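Local coordinates for tryptophan decarboxylase 1 (PDB 6KHO), which uses pyridoxal 5'-phosphate to decarboxylate L-tryptophan to tryptamine and 5-hydroxy-L-tryptophan to serotonin, working as a homodimer in plant serotonin biosynthesis, at residues D29-S32 against Y33-A37; F77-T80 against M81-R85; L401-H404 against I405-D408; M411-V414 against F415-L418. All coordinates share one frame; numbering follows the deposited sequence.

All four contacts are local, each made between side chains about one helical turn apart, and they follow one another along the chain. Interactions 1 and 2 belong to the N-terminal helices 27-47 and 77-88, which pack together, with their contact centres about 12 Å apart; both touch the second subunit and so take part in the homodimer interface. Interactions 3 and 4 are successive portions of the long helix 386-420, with centres about 15 Å apart. In interaction 3 the His404 side chain lies about 9 Å from that of Lys330, the cofactor-attachment lysine; interaction 4 reaches the C-terminal sheet and helix 495-513. The centres of interactions 1 and 4 lie about 42 Å apart.

Interaction 1. Residues D29-S32 against Y33-A37; sequences DVRS and YLHKA
Asp29 and Tyr33 lie side by side on helix 27-47, and the aspartate lays its CB over one face of the phenol ring. This CH-pi contact puts Asp29 CB 4.1 Å from the centroid of the Tyr33 ring, displaced toward the rim. The carboxylate runs on nearly flat along the ring, the two planes only 18° apart. The second pairing of flat groups is perpendicular: His35 brings NE2 against a face of the Arg31 guanidinium, 3.4 Å from Arg31 CZ, with the planes 89° apart. Arg31 CZ thus sits at the edge of the imidazole, in its plane, while Arg31 O lies over a face of the same ring. Arg31 gets there with CG anti to its backbone N (chi1 -171°) and an extended chain. Polar ends are joined through water 1, 2.7 Å from Ser32 OG and 2.7 Å from Lys36 NZ, from which it accepts. Apolar contact is slight, Val30 CG1 to Leu34 CD1 at 4.2 Å. Beneath these pairs run the i to i+4 backbone bonds of the helix, such as Tyr33 N to Asp29 O at 2.8 Å. Within the chain, Tyr33 stacks on Phe77 of helix 77-88. Toward the dimer partner, His35 meets His35 of the second subunit at a steep angle, and Leu34 packs on Val38 of that subunit, so helix 27-47 packs on helix 77-88, and both touch the second subunit.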
loop_
_atom_site.group_PDB
_atom_site.type_symbol
_atom_site.label_atom_id
_atom_site.label_comp_id
_atom_site.label_asym_id
_atom_site.label_seq_id
_atom_site.Cartn_x
_atom_site.Cartn_y
_atom_site.Cartn_z
ATOM N N ASP A 29 4.895 28.152 3.774
ATOM C CA ASP A 29 4.681 27.258 2.637
ATOM C C ASP A 29 3.582 26.239 2.914
ATOM O O ASP A 29 2.784 25.919 2.020
ATOM C CB ASP A 29 5.973 26.523 2.279
ATOM C CG ASP A 29 6.982 27.408 1.564
ATOM O OD1 ASP A 29 6.729 28.628 1.400
ATOM O OD2 ASP A 29 8.041 26.864 1.173
ATOM N N VAL A 30 3.555 25.677 4.126
ATOM C CA VAL A 30 2.517 24.706 4.458
ATOM C C VAL A 30 1.139 25.319 4.247
ATOM O O VAL A 30 0.272 24.735 3.589
ATOM C CB VAL A 30 2.696 24.183 5.896
ATOM C CG1 VAL A 30 1.456 23.403 6.335
ATOM C CG2 VAL A 30 3.930 23.292 5.978
ATOM N N ARG A 31 0.933 26.532 4.745
ATOM C CA ARG A 31 -0.386 27.140 4.603
ATOM C C ARG A 31 -0.683 27.499 3.147
ATOM O O ARG A 31 -1.783 27.245 2.654
ATOM C CB ARG A 31 -0.499 28.377 5.496
ATOM C CG ARG A 31 -1.915 28.946 5.577
ATOM C CD ARG A 31 -1.966 30.188 6.476
ATOM N NE ARG A 31 -3.277 30.840 6.463
ATOM C CZ ARG A 31 -3.665 31.730 5.552
ATOM N NH1 ARG A 31 -2.843 32.076 4.567
ATOM N NH2 ARG A 31 -4.876 32.277 5.623
ATOM N N SER A 32 0.270 28.118 2.445
ATOM C CA SER A 32 -0.094 28.607 1.119
ATOM C C SER A 32 -0.156 27.478 0.089
ATOM O O SER A 32 -1.063 27.475 -0.747
ATOM C CB SER A 32 0.848 29.726 0.674
ATOM O OG SER A 32 2.123 29.261 0.329
ATOM N N TYR A 33 0.770 26.504 0.127
ATOM C CA TYR A 33 0.661 25.378 -0.806
ATOM C C TYR A 33 -0.666 24.659 -0.624
ATOM O O TYR A 33 -1.345 24.322 -1.606
ATOM C CB TYR A 33 1.794 24.367 -0.616
ATOM C CG TYR A 33 3.218 24.760 -0.982
ATOM C CD1 TYR A 33 3.637 26.094 -1.061
ATOM C CD2 TYR A 33 4.161 23.769 -1.208
ATOM C CE1 TYR A 33 4.963 26.407 -1.367
ATOM C CE2 TYR A 33 5.474 24.067 -1.505
ATOM C CZ TYR A 33 5.873 25.377 -1.582
ATOM O OH TYR A 33 7.193 25.623 -1.886
ATOM N N LEU A 34 -1.053 24.393 0.632
ATOM C CA LEU A 34 -2.294 23.651 0.856
ATOM C C LEU A 34 -3.523 24.476 0.485
ATOM O O LEU A 34 -4.508 23.922 -0.022
ATOM C CB LEU A 34 -2.372 23.166 2.309
ATOM C CG LEU A 34 -1.337 22.085 2.658
ATOM C CD1 LEU A 34 -1.545 21.560 4.070
ATOM C CD2 LEU A 34 -1.365 20.907 1.669
ATOM N N HIS A 35 -3.490 25.800 0.713
ATOM C CA HIS A 35 -4.610 26.637 0.290
ATOM C C HIS A 35 -4.759 26.619 -1.226
ATOM O O HIS A 35 -5.878 26.595 -1.752
ATOM C CB HIS A 35 -4.427 28.079 0.799
ATOM C CG HIS A 35 -4.809 28.252 2.238
ATOM N ND1 HIS A 35 -5.667 27.387 2.887
ATOM C CD2 HIS A 35 -4.456 29.183 3.155
ATOM C CE1 HIS A 35 -5.821 27.775 4.141
ATOM N NE2 HIS A 35 -5.096 28.861 4.330
ATOM N N LYS A 36 -3.633 26.644 -1.941
ATOM C CA LYS A 36 -3.671 26.559 -3.395
ATOM C C LYS A 36 -4.180 25.204 -3.860
ATOM O O LYS A 36 -4.926 25.122 -4.843
ATOM C CB LYS A 36 -2.278 26.850 -3.953
ATOM C CG LYS A 36 -1.979 28.339 -3.927
ATOM C CD LYS A 36 -0.505 28.654 -4.038
ATOM C CE LYS A 36 -0.316 30.173 -4.026
ATOM N NZ LYS A 36 1.030 30.530 -3.565
ATOM N N ALA A 37 -3.790 24.128 -3.163
ATOM C CA ALA A 37 -4.336 22.813 -3.474
ATOM C C ALA A 37 -5.845 22.763 -3.236
ATOM O O ALA A 37 -6.582 22.161 -4.026
ATOM C CB ALA A 37 -3.613 21.735 -2.647
HETATM O O HOH W 1 3.023 29.346 -2.265
#

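Interaction 2. Residues F77-T80 against M81-R85; sequences FDVT and MKELR
Met81 and Phe77 form a Met-aromatic contact one turn apart in the first turns of helix 77-88. From the backbone, Met81 CB lies 3.7 Å from Phe77 O, the carbonyl that also receives the Met81 N-H. With chi1 at -64°, Met81 CG stands beside its own backbone N and so leans back toward the preceding turn. There Met81 CG comes 3.5 Å from Phe77 CE2, an oblique approach. The next bend, at chi2, keeps SD close to the ring, again obliquely, with its nearest ring atoms CE2 and CZ; Met81 SD lies 4.3 Å from the centroid of the Phe77 ring and 45° off its normal. A further bend at chi3 carries CE on to helix 27-47, where it packs against Lys36 O and Ala37 CA. Met81 also packs on Phe40 of that helix, so the methionine links the two helices.

On another side of the helix, Val79 and Glu83 run side by side, with Glu83 CG 3.3 Å from Val79 O. The Glu83 carboxylate is engaged by Arg394 of the second subunit in a salt bridge, while Thr80 OG1 is hydrogen-bonded to Thr395 of that subunit. These polar ends therefore serve the dimer interface. Backbone bonds of the ordinary i to i+4 kind hold the turn, among them Glu83 N to Val79 O, 3.0 Å and nearly straight at 167°.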
loop_
_atom_site.group_PDB
_atom_site.type_symbol
_atom_site.label_atom_id
_atom_site.label_comp_id
_atom_site.label_asym_id
_atom_site.label_seq_id
_atom_site.Cartn_x
_atom_site.Cartn_y
_atom_site.Cartn_z
ATOM N N PHE A 77 5.607 27.302 -6.051
ATOM C CA PHE A 77 4.594 26.257 -6.107
ATOM C C PHE A 77 3.452 26.631 -7.044
ATOM O O PHE A 77 2.759 25.746 -7.542
ATOM C CB PHE A 77 4.066 25.956 -4.700
ATOM C CG PHE A 77 3.170 24.749 -4.636
ATOM C CD1 PHE A 77 3.679 23.478 -4.867
ATOM C CD2 PHE A 77 1.815 24.887 -4.338
ATOM C CE1 PHE A 77 2.858 22.358 -4.804
ATOM C CE2 PHE A 77 0.986 23.773 -4.271
ATOM C CZ PHE A 77 1.505 22.507 -4.514
ATOM N N ASP A 78 3.253 27.924 -7.315
ATOM C CA ASP A 78 2.275 28.312 -8.326
ATOM C C ASP A 78 2.601 27.714 -9.689
ATOM O O ASP A 78 1.690 27.433 -10.471
ATOM C CB ASP A 78 2.210 29.833 -8.435
ATOM C CG ASP A 78 2.121 30.499 -7.083
ATOM O OD1 ASP A 78 3.109 30.424 -6.294
ATOM O OD2 ASP A 78 1.046 31.069 -6.801
ATOM N N VAL A 79 3.889 27.540 -9.995
ATOM C CA VAL A 79 4.294 26.947 -11.267
ATOM C C VAL A 79 3.970 25.456 -11.292
ATOM O O VAL A 79 3.481 24.929 -12.297
ATOM C CB VAL A 79 5.790 27.206 -11.512
ATOM C CG1 VAL A 79 6.288 26.403 -12.717
ATOM C CG2 VAL A 79 6.043 28.707 -11.695
ATOM N N THR A 80 4.229 24.755 -10.186
ATOM C CA THR A 80 3.848 23.349 -10.093
ATOM C C THR A 80 2.352 23.173 -10.316
ATOM O O THR A 80 1.925 22.302 -11.080
ATOM C CB THR A 80 4.265 22.801 -8.733
ATOM O OG1 THR A 80 5.665 23.060 -8.550
ATOM C CG2 THR A 80 3.985 21.290 -8.656
ATOM N N MET A 81 1.537 24.021 -9.681
ATOM C CA MET A 81 0.089 23.947 -9.868
ATOM C C MET A 81 -0.325 24.322 -11.290
ATOM O O MET A 81 -1.303 23.774 -11.811
ATOM C CB MET A 81 -0.627 24.857 -8.867
ATOM C CG MET A 81 -0.444 24.449 -7.392
ATOM S SD MET A 81 -1.129 22.810 -7.062
ATOM C CE MET A 81 -2.853 23.099 -7.444
ATOM N N LYS A 82 0.377 25.261 -11.933
ATOM C CA LYS A 82 0.030 25.558 -13.322
ATOM C C LYS A 82 0.301 24.357 -14.226
ATOM O O LYS A 82 -0.512 24.039 -15.102
ATOM C CB LYS A 82 0.783 26.794 -13.825
ATOM C CG LYS A 82 0.408 27.168 -15.265
ATOM C CD LYS A 82 1.171 28.393 -15.745
ATOM C CE LYS A 82 0.601 28.951 -17.052
ATOM N NZ LYS A 82 0.945 30.406 -17.179
ATOM N N GLU A 83 1.429 23.673 -14.024
ATOM C CA GLU A 83 1.705 22.462 -14.803
ATOM C C GLU A 83 0.717 21.349 -14.484
ATOM O O GLU A 83 0.337 20.588 -15.379
ATOM C CB GLU A 83 3.151 22.011 -14.580
ATOM C CG GLU A 83 4.149 23.121 -14.991
ATOM C CD GLU A 83 5.604 22.674 -15.003
ATOM O OE1 GLU A 83 5.928 21.635 -14.397
ATOM O OE2 GLU A 83 6.435 23.376 -15.619
ATOM N N LEU A 84 0.273 21.248 -13.229
ATOM C CA LEU A 84 -0.828 20.345 -12.912
ATOM C C LEU A 84 -2.046 20.636 -13.784
ATOM O O LEU A 84 -2.636 19.726 -14.381
ATOM C CB LEU A 84 -1.191 20.472 -11.430
ATOM C CG LEU A 84 -2.399 19.655 -10.994
ATOM C CD1 LEU A 84 -2.053 18.167 -10.999
ATOM C CD2 LEU A 84 -2.871 20.107 -9.620
ATOM N N ARG A 85 -2.443 21.906 -13.866
ATOM C CA ARG A 85 -3.654 22.246 -14.604
ATOM C C ARG A 85 -3.459 22.129 -16.111
ATOM O O ARG A 85 -4.406 21.775 -16.824
ATOM C CB ARG A 85 -4.121 23.660 -14.247
ATOM C CG ARG A 85 -4.402 23.862 -12.763
ATOM C CD ARG A 85 -4.576 25.327 -12.399
ATOM N NE ARG A 85 -5.932 25.579 -11.918
ATOM C CZ ARG A 85 -6.256 25.831 -10.649
ATOM N NH1 ARG A 85 -5.312 25.879 -9.707
ATOM N NH2 ARG A 85 -7.531 26.040 -10.327
#

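Interaction 3. Residues L401-H404 against I405-D408; sequences LQEH and IRSD. With CA (calcium ion), chain F.
The His404 ring has Ile405 CA over one face and, in its plane at the edge, water 5; Asp408 OD2 comes to it obliquely, 3.5 Å from His404 CE1, with ring and carboxylate planes 76° apart. The Arg406 guanidinium carries Gln402 CB over one face, toward the rim, and water 2 in plane at its edge. That water accepts from Arg406 NH1 and donates to Glu403 OE1 at 2.6 Å, bridging two groups whose charged atoms do not touch. Asp408 OD1 binds a calcium ion at 2.4 Å, and five waters are the other ligands. Water 3 donates to His404 O at 2.9 Å and lies 2.5 Å from His404 ND1, water 4 donates to Ser407 OG, and water 5 to Asp408 OD2 at 2.7 Å. The ion is thus held largely through its hydration shell. Ser407, its chi1 of 59° placing OG between the backbone N and the carbonyl carbon, turns its hydroxyl back to Glu403 O at 2.9 Å, so that this carbonyl accepts from both OG and N of Ser407. Trp331 follows Lys330, which carries the cofactor in the enzyme though not here, and bonds His404 NE2 through O and Asp408 OD2 through NE1. Gln402 NE2 hydrogen-bonds to Ile307 O and Arg406 forms a salt bridge with Glu310, so this part of helix 386-420 joins helix 328-331 to the loop that follows strand 294-298.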
loop_
_atom_site.group_PDB
_atom_site.type_symbol
_atom_site.label_atom_id
_atom_site.label_comp_id
_atom_site.label_asym_id
_atom_site.label_seq_id
_atom_site.Cartn_x
_atom_site.Cartn_y
_atom_site.Cartn_z
ATOM N N LEU A 401 -24.884 7.044 5.732
ATOM C CA LEU A 401 -24.181 6.031 4.948
ATOM C C LEU A 401 -25.170 5.047 4.324
ATOM O O LEU A 401 -25.014 4.647 3.162
ATOM C CB LEU A 401 -23.148 5.296 5.818
ATOM C CG LEU A 401 -21.993 6.111 6.421
ATOM C CD1 LEU A 401 -21.024 5.252 7.224
ATOM C CD2 LEU A 401 -21.236 6.851 5.368
ATOM N N GLN A 402 -26.205 4.660 5.075
ATOM C CA GLN A 402 -27.238 3.796 4.511
ATOM C C GLN A 402 -27.990 4.489 3.377
ATOM O O GLN A 402 -28.266 3.876 2.336
ATOM C CB GLN A 402 -28.212 3.355 5.603
ATOM C CG GLN A 402 -27.607 2.400 6.629
ATOM C CD GLN A 402 -28.584 2.077 7.743
ATOM O OE1 GLN A 402 -29.280 2.967 8.236
ATOM N NE2 GLN A 402 -28.648 0.806 8.139
ATOM N N GLU A 403 -28.350 5.762 3.557
ATOM C CA GLU A 403 -29.092 6.447 2.498
ATOM C C GLU A 403 -28.224 6.666 1.263
ATOM O O GLU A 403 -28.746 6.706 0.146
ATOM C CB GLU A 403 -29.669 7.766 3.018
ATOM C CG GLU A 403 -30.636 8.505 2.063
ATOM C CD GLU A 403 -31.528 7.580 1.207
ATOM O OE1 GLU A 403 -32.199 6.669 1.757
ATOM O OE2 GLU A 403 -31.569 7.780 -0.028
ATOM N N HIS A 404 -26.902 6.778 1.437
ATOM C CA HIS A 404 -25.992 6.843 0.295
ATOM C C HIS A 404 -26.028 5.547 -0.521
ATOM O O HIS A 404 -26.112 5.587 -1.754
ATOM C CB HIS A 404 -24.572 7.176 0.788
ATOM C CG HIS A 404 -23.465 6.502 0.025
ATOM N ND1 HIS A 404 -23.071 6.909 -1.233
ATOM C CD2 HIS A 404 -22.642 5.479 0.362
ATOM C CE1 HIS A 404 -22.070 6.153 -1.647
ATOM N NE2 HIS A 404 -21.791 5.274 -0.698
ATOM N N ILE A 405 -25.988 4.387 0.143
ATOM C CA ILE A 405 -26.159 3.118 -0.574
ATOM C C ILE A 405 -27.500 3.094 -1.303
ATOM O O ILE A 405 -27.573 2.782 -2.498
ATOM C CB ILE A 405 -26.041 1.920 0.389
ATOM C CG1 ILE A 405 -24.657 1.842 1.043
ATOM C CG2 ILE A 405 -26.410 0.603 -0.331
ATOM C CD1 ILE A 405 -23.520 1.626 0.070
ATOM N N ARG A 406 -28.582 3.417 -0.587
ATOM C CA ARG A 406 -29.931 3.233 -1.124
ATOM C C ARG A 406 -30.219 4.177 -2.285
ATOM O O ARG A 406 -30.914 3.804 -3.239
ATOM C CB ARG A 406 -30.960 3.422 -0.009
ATOM C CG ARG A 406 -30.865 2.343 1.056
ATOM C CD ARG A 406 -31.676 2.659 2.305
ATOM N NE ARG A 406 -31.793 1.478 3.157
ATOM C CZ ARG A 406 -32.029 1.516 4.467
ATOM N NH1 ARG A 406 -32.177 2.679 5.090
ATOM N NH2 ARG A 406 -32.112 0.388 5.157
ATOM N N SER A 407 -29.716 5.412 -2.220
ATOM C CA SER A 407 -29.952 6.344 -3.314
ATOM C C SER A 407 -29.182 5.940 -4.565
ATOM O O SER A 407 -29.672 6.151 -5.682
ATOM C CB SER A 407 -29.603 7.773 -2.882
ATOM O OG SER A 407 -28.247 7.873 -2.479
ATOM N N ASP A 408 -27.997 5.331 -4.411
ATOM C CA ASP A 408 -27.289 4.808 -5.579
ATOM C C ASP A 408 -28.051 3.652 -6.204
ATOM O O ASP A 408 -28.116 3.531 -7.435
ATOM C CB ASP A 408 -25.883 4.336 -5.201
ATOM C CG ASP A 408 -24.915 5.479 -5.025
ATOM O OD1 ASP A 408 -25.292 6.614 -5.361
ATOM O OD2 ASP A 408 -23.780 5.237 -4.567
HETATM CA CA CA F . -24.599 8.821 -4.899
HETATM O O HOH W 2 -32.241 5.449 4.101
HETATM O O HOH W 3 -24.815 8.057 -2.666
HETATM O O HOH W 4 -26.677 9.425 -4.427
HETATM O O HOH W 5 -22.514 7.570 -4.626
HETATM O O HOH W 6 -23.756 9.407 -7.013
HETATM O O HOH W 7 -23.452 10.720 -3.847
#

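Interaction 4. Residues M411-V414 against F415-L418; sequences MAKV and FEDL
Helix 386-420 carries near its C-terminal end an i to i+4 salt bridge, Lys413 to Asp417. Lys413 NZ lies 2.7 Å from Asp417 OD2, with OD1 of that carboxylate farther off at 3.8 Å, so one oxygen takes the ammonium group. Lys413 CG is turned roughly opposite the backbone N (chi1 -154°), and the chain runs extended, then bends at its last torsion (chi4 -59°), which brings NZ to the Asp417 carboxylate. The carboxylate is also close to the lysine's own carbonyl, Asp417 CG being 3.4 Å from Lys413 O. One residue on, Val414 and Leu418 lie side by side and touch through Val414 CG1 and Leu418 CD1, 4.0 Å apart; Leu418 CG also rests 3.3 Å from Val414 O. They pack on Arg499 and Trp502 of helix 495-513. The Phe415 ring stacks on Phe486 and meets Phe438 edge-to-face, both on strands of the C-terminal sheet. The Lys413-Asp417 pair is exposed, and solvent probably screens its attraction; Glu416, by contrast, is buried, and its charge is met by salt bridges to Arg420 and Arg431.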
loop_
_atom_site.group_PDB
_atom_site.type_symbol
_atom_site.label_atom_id
_atom_site.label_comp_id
_atom_site.label_asym_id
_atom_site.label_seq_id
_atom_site.Cartn_x
_atom_site.Cartn_y
_atom_site.Cartn_z
ATOM N N MET A 411 -31.120 5.029 -8.082
ATOM C CA MET A 411 -30.723 5.535 -9.398
ATOM C C MET A 411 -30.475 4.391 -10.373
ATOM O O MET A 411 -30.888 4.458 -11.536
ATOM C CB MET A 411 -29.469 6.412 -9.300
ATOM C CG MET A 411 -29.665 7.761 -8.601
ATOM S SD MET A 411 -28.372 8.965 -9.031
ATOM C CE MET A 411 -26.905 8.188 -8.354
ATOM N N ALA A 412 -29.784 3.336 -9.927
ATOM C CA ALA A 412 -29.567 2.174 -10.790
ATOM C C ALA A 412 -30.889 1.532 -11.202
ATOM O O ALA A 412 -31.026 1.053 -12.333
ATOM C CB ALA A 412 -28.678 1.146 -10.089
ATOM N N LYS A 413 -31.870 1.507 -10.297
ATOM C CA LYS A 413 -33.167 0.937 -10.645
ATOM C C LYS A 413 -33.882 1.795 -11.681
ATOM O O LYS A 413 -34.563 1.259 -12.561
ATOM C CB LYS A 413 -34.031 0.768 -9.396
ATOM C CG LYS A 413 -35.066 -0.341 -9.522
ATOM C CD LYS A 413 -36.139 -0.250 -8.448
ATOM C CE LYS A 413 -37.303 -1.193 -8.756
ATOM N NZ LYS A 413 -37.941 -0.886 -10.072
ATOM N N VAL A 414 -33.732 3.121 -11.598
ATOM C CA VAL A 414 -34.260 4.003 -12.635
ATOM C C VAL A 414 -33.676 3.628 -13.994
ATOM O O VAL A 414 -34.405 3.468 -14.980
ATOM C CB VAL A 414 -33.982 5.476 -12.278
ATOM C CG1 VAL A 414 -34.086 6.363 -13.503
ATOM C CG2 VAL A 414 -34.950 5.960 -11.197
ATOM N N PHE A 415 -32.352 3.452 -14.059
ATOM C CA PHE A 415 -31.711 3.129 -15.332
ATOM C C PHE A 415 -32.129 1.750 -15.841
ATOM O O PHE A 415 -32.313 1.562 -17.051
ATOM C CB PHE A 415 -30.192 3.194 -15.188
ATOM C CG PHE A 415 -29.446 2.931 -16.468
ATOM C CD1 PHE A 415 -29.154 3.966 -17.334
ATOM C CD2 PHE A 415 -29.013 1.654 -16.790
ATOM C CE1 PHE A 415 -28.454 3.739 -18.499
ATOM C CE2 PHE A 415 -28.312 1.413 -17.962
ATOM C CZ PHE A 415 -28.035 2.456 -18.818
ATOM N N GLU A 416 -32.252 0.772 -14.939
ATOM C CA GLU A 416 -32.632 -0.581 -15.345
ATOM C C GLU A 416 -34.032 -0.598 -15.952
ATOM O O GLU A 416 -34.265 -1.220 -16.996
ATOM C CB GLU A 416 -32.550 -1.530 -14.146
ATOM C CG GLU A 416 -33.035 -2.950 -14.447
ATOM C CD GLU A 416 -33.410 -3.733 -13.199
ATOM O OE1 GLU A 416 -33.178 -3.237 -12.074
ATOM O OE2 GLU A 416 -33.942 -4.853 -13.343
ATOM N N ASP A 417 -34.977 0.093 -15.311
ATOM C CA ASP A 417 -36.339 0.160 -15.824
ATOM C C ASP A 417 -36.433 0.975 -17.107
ATOM O O ASP A 417 -37.362 0.764 -17.894
ATOM C CB ASP A 417 -37.264 0.722 -14.745
ATOM C CG ASP A 417 -37.410 -0.233 -13.560
ATOM O OD1 ASP A 417 -36.991 -1.408 -13.690
ATOM O OD2 ASP A 417 -37.935 0.183 -12.503
ATOM N N LEU A 418 -35.485 1.883 -17.348
ATOM C CA LEU A 418 -35.445 2.562 -18.636
ATOM C C LEU A 418 -34.955 1.622 -19.732
ATOM O O LEU A 418 -35.491 1.634 -20.847
ATOM C CB LEU A 418 -34.568 3.809 -18.552
ATOM C CG LEU A 418 -35.140 4.997 -17.772
ATOM C CD1 LEU A 418 -34.045 6.020 -17.511
ATOM C CD2 LEU A 418 -36.314 5.651 -18.497
#